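Long-range contact in RIM-binding protein, isoform F (Drosophila melanogaster, PDB 6Q9M), which probably acts as a scaffold of the presynaptic active zone, coupling the recruitment of synaptic vesicles to their release sites: residues Q130-N136 against Y161-A167. Residues are numbered along the deposited sequence; the frame is centred on the assembly and turned at random.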
loop_
_atom_site.group_PDB
_atom_site.type_symbol
_atom_site.label_atom_id
_atom_site.label_comp_id
_atom_site.label_asym_id
_atom_site.label_seq_id
_atom_site.Cartn_x
_atom_site.Cartn_y
_atom_site.Cartn_z
ATOM N N GLN A 130 3.469 -17.234 -3.919
ATOM C CA GLN A 130 3.383 -17.016 -2.486
ATOM C C GLN A 130 4.349 -15.911 -2.073
ATOM O O GLN A 130 5.396 -15.701 -2.694
ATOM C CB GLN A 130 3.702 -18.299 -1.730
ATOM C CG GLN A 130 2.788 -19.452 -2.072
ATOM C CD GLN A 130 3.037 -20.647 -1.178
ATOM O OE1 GLN A 130 2.376 -20.824 -0.152
ATOM N NE2 GLN A 130 4.003 -21.469 -1.554
ATOM N N HIS A 131 4.000 -15.212 -1.002
ATOM C CA HIS A 131 4.854 -14.156 -0.495
ATOM C C HIS A 131 5.120 -14.385 0.984
ATOM O O HIS A 131 4.274 -14.913 1.712
ATOM C CB HIS A 131 4.241 -12.786 -0.737
ATOM C CG HIS A 131 4.174 -12.418 -2.184
ATOM N ND1 HIS A 131 5.257 -11.914 -2.876
ATOM C CD2 HIS A 131 3.161 -12.502 -3.078
ATOM C CE1 HIS A 131 4.907 -11.688 -4.130
ATOM N NE2 HIS A 131 3.643 -12.041 -4.279
ATOM N N VAL A 132 6.314 -13.975 1.412
ATOM C CA VAL A 132 6.795 -14.169 2.772
ATOM C C VAL A 132 6.968 -12.799 3.403
ATOM O O VAL A 132 7.696 -11.952 2.871
ATOM C CB VAL A 132 8.122 -14.946 2.788
ATOM C CG1 VAL A 132 8.760 -14.864 4.141
ATOM C CG2 VAL A 132 7.898 -16.399 2.420
ATOM N N VAL A 133 6.316 -12.586 4.542
ATOM C CA VAL A 133 6.429 -11.341 5.296
ATOM C C VAL A 133 7.486 -11.527 6.382
ATOM O O VAL A 133 7.481 -12.530 7.107
ATOM C CB VAL A 133 5.079 -10.930 5.892
ATOM C CG1 VAL A 133 5.192 -9.584 6.578
ATOM C CG2 VAL A 133 4.002 -10.913 4.795
ATOM N N CYS A 134 8.426 -10.587 6.451
ATOM C CA CYS A 134 9.549 -10.641 7.370
ATOM C C CYS A 134 9.574 -9.356 8.178
ATOM O O CYS A 134 9.525 -8.259 7.605
ATOM C CB CYS A 134 10.867 -10.832 6.615
ATOM S SG CYS A 134 11.049 -12.478 5.872
ATOM N N VAL A 135 9.640 -9.488 9.497
ATOM C CA VAL A 135 9.737 -8.346 10.396
ATOM C C VAL A 135 11.101 -8.422 11.058
ATOM O O VAL A 135 11.442 -9.444 11.664
ATOM C CB VAL A 135 8.607 -8.344 11.434
ATOM C CG1 VAL A 135 8.524 -6.994 12.144
ATOM C CG2 VAL A 135 7.285 -8.667 10.766
ATOM N N ASN A 136 11.906 -7.372 10.891
ATOM C CA ASN A 136 13.238 -7.323 11.500
ATOM C C ASN A 136 14.026 -8.605 11.214
ATOM O O ASN A 136 14.703 -9.164 12.089
ATOM C CB ASN A 136 13.135 -7.057 13.004
ATOM C CG ASN A 136 12.763 -5.609 13.315
ATOM O OD1 ASN A 136 12.517 -4.810 12.410
ATOM N ND2 ASN A 136 12.713 -5.270 14.593
ATOM N N TYR A 161 10.202 -0.922 13.413
ATOM C CA TYR A 161 10.176 -2.184 12.704
ATOM C C TYR A 161 10.461 -1.940 11.230
ATOM O O TYR A 161 10.010 -0.945 10.650
ATOM C CB TYR A 161 8.833 -2.879 12.882
ATOM C CG TYR A 161 8.622 -3.397 14.280
ATOM C CD1 TYR A 161 9.315 -4.520 14.737
ATOM C CD2 TYR A 161 7.751 -2.755 15.158
ATOM C CE1 TYR A 161 9.118 -5.005 16.010
ATOM C CE2 TYR A 161 7.560 -3.230 16.452
ATOM C CZ TYR A 161 8.251 -4.356 16.871
ATOM O OH TYR A 161 8.065 -4.847 18.141
ATOM N N ARG A 162 11.238 -2.846 10.644
ATOM C CA ARG A 162 11.446 -2.912 9.207
ATOM C C ARG A 162 10.834 -4.209 8.706
ATOM O O ARG A 162 11.262 -5.297 9.111
ATOM C CB ARG A 162 12.929 -2.850 8.870
ATOM C CG ARG A 162 13.226 -3.090 7.399
ATOM C CD ARG A 162 14.627 -2.605 7.061
ATOM N NE ARG A 162 14.695 -1.149 6.996
ATOM C CZ ARG A 162 15.813 -0.485 6.726
ATOM N NH1 ARG A 162 16.929 -1.170 6.502
ATOM N NH2 ARG A 162 15.825 0.854 6.683
ATOM N N VAL A 163 9.866 -4.108 7.803
ATOM C CA VAL A 163 9.213 -5.298 7.275
ATOM C C VAL A 163 9.472 -5.358 5.779
ATOM O O VAL A 163 9.402 -4.330 5.092
ATOM C CB VAL A 163 7.704 -5.316 7.624
ATOM C CG1 VAL A 163 7.089 -4.007 7.348
ATOM C CG2 VAL A 163 6.984 -6.442 6.858
ATOM N N THR A 164 9.824 -6.551 5.300
ATOM C CA THR A 164 10.090 -6.831 3.895
ATOM C C THR A 164 9.126 -7.904 3.401
ATOM O O THR A 164 8.576 -8.679 4.190
ATOM C CB THR A 164 11.523 -7.311 3.676
ATOM O OG1 THR A 164 11.649 -8.624 4.228
ATOM C CG2 THR A 164 12.510 -6.401 4.383
ATOM N N VAL A 165 8.945 -7.958 2.085
ATOM C CA VAL A 165 8.100 -8.956 1.443
ATOM C C VAL A 165 8.847 -9.528 0.245
ATOM O O VAL A 165 9.422 -8.779 -0.549
ATOM C CB VAL A 165 6.748 -8.366 1.007
ATOM C CG1 VAL A 165 5.895 -9.447 0.331
ATOM C CG2 VAL A 165 6.017 -7.771 2.200
ATOM N N ARG A 166 8.863 -10.850 0.122
ATOM C CA ARG A 166 9.547 -11.470 -0.998
ATOM C C ARG A 166 8.666 -12.612 -1.518
ATOM O O ARG A 166 7.830 -13.176 -0.797
ATOM C CB ARG A 166 10.996 -11.808 -0.505
ATOM C CG ARG A 166 11.039 -12.438 0.909
ATOM C CD ARG A 166 12.354 -13.101 1.017
ATOM N NE ARG A 166 12.584 -14.156 2.001
ATOM C CZ ARG A 166 12.021 -15.356 2.194
ATOM N NH1 ARG A 166 11.451 -16.065 1.184
ATOM N NH2 ARG A 166 12.437 -15.990 3.301
ATOM N N ALA A 167 8.787 -12.880 -2.813
ATOM C CA ALA A 167 8.013 -13.923 -3.466
ATOM C C ALA A 167 8.780 -15.232 -3.434
ATOM O O ALA A 167 9.949 -15.270 -3.825
ATOM C CB ALA A 167 7.704 -13.551 -4.919
#
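The backbone oxygen of R166 is gripped by V132 N at 2.8 Å, and also receives a CA-H...O contact from H131 CA at 3.1 Å. V132 and R166 thus form a hydrogen-bonded antiparallel pair, as do C134 and T164; the axes of the short strand segments come within 4.5 Å of each other at their closest. Beyond the last of these pairs, N136 continues the pairing with its side chain: N136 N donates to R162 O, while R162 N points almost straight (177°) at N136 OD1, 2.9 Å away. With chi1 at -74°, CG sits beside the backbone N of N136, which lets the amide oxygen stand in for a main-chain carbonyl and helps set the amide's rotation. On one face of the sheet R166 lies alongside V132, pointing the same way, and V132 CG1 sits 3.8 Å above the guanidinium plane, offset toward its rim. R166 NH2 forms a salt bridge with E139 of the adjacent strand 138-143. Without the guanidinium, as with an alanine at R166, E139 would probably lose this charged partner and V132 CG1 the flat group over it. V133, V135, V163 and V165 share the other face with H131: V133 CG1 meets V163 CG2 at 3.6 Å. V135 CG1 approaches Y161 CD1 obliquely at 3.7 Å. W122 of strand 118-123 packs against V133 and V165 and meets the H131 ring edge-to-face, as expected in the beta sandwich of a fibronectin type III domain. The chemistry therefore divides by face, with V133, V163 and V165 turned to the sandwich core and an arginine-glutamate salt bridge lying over V132 on the opposite side.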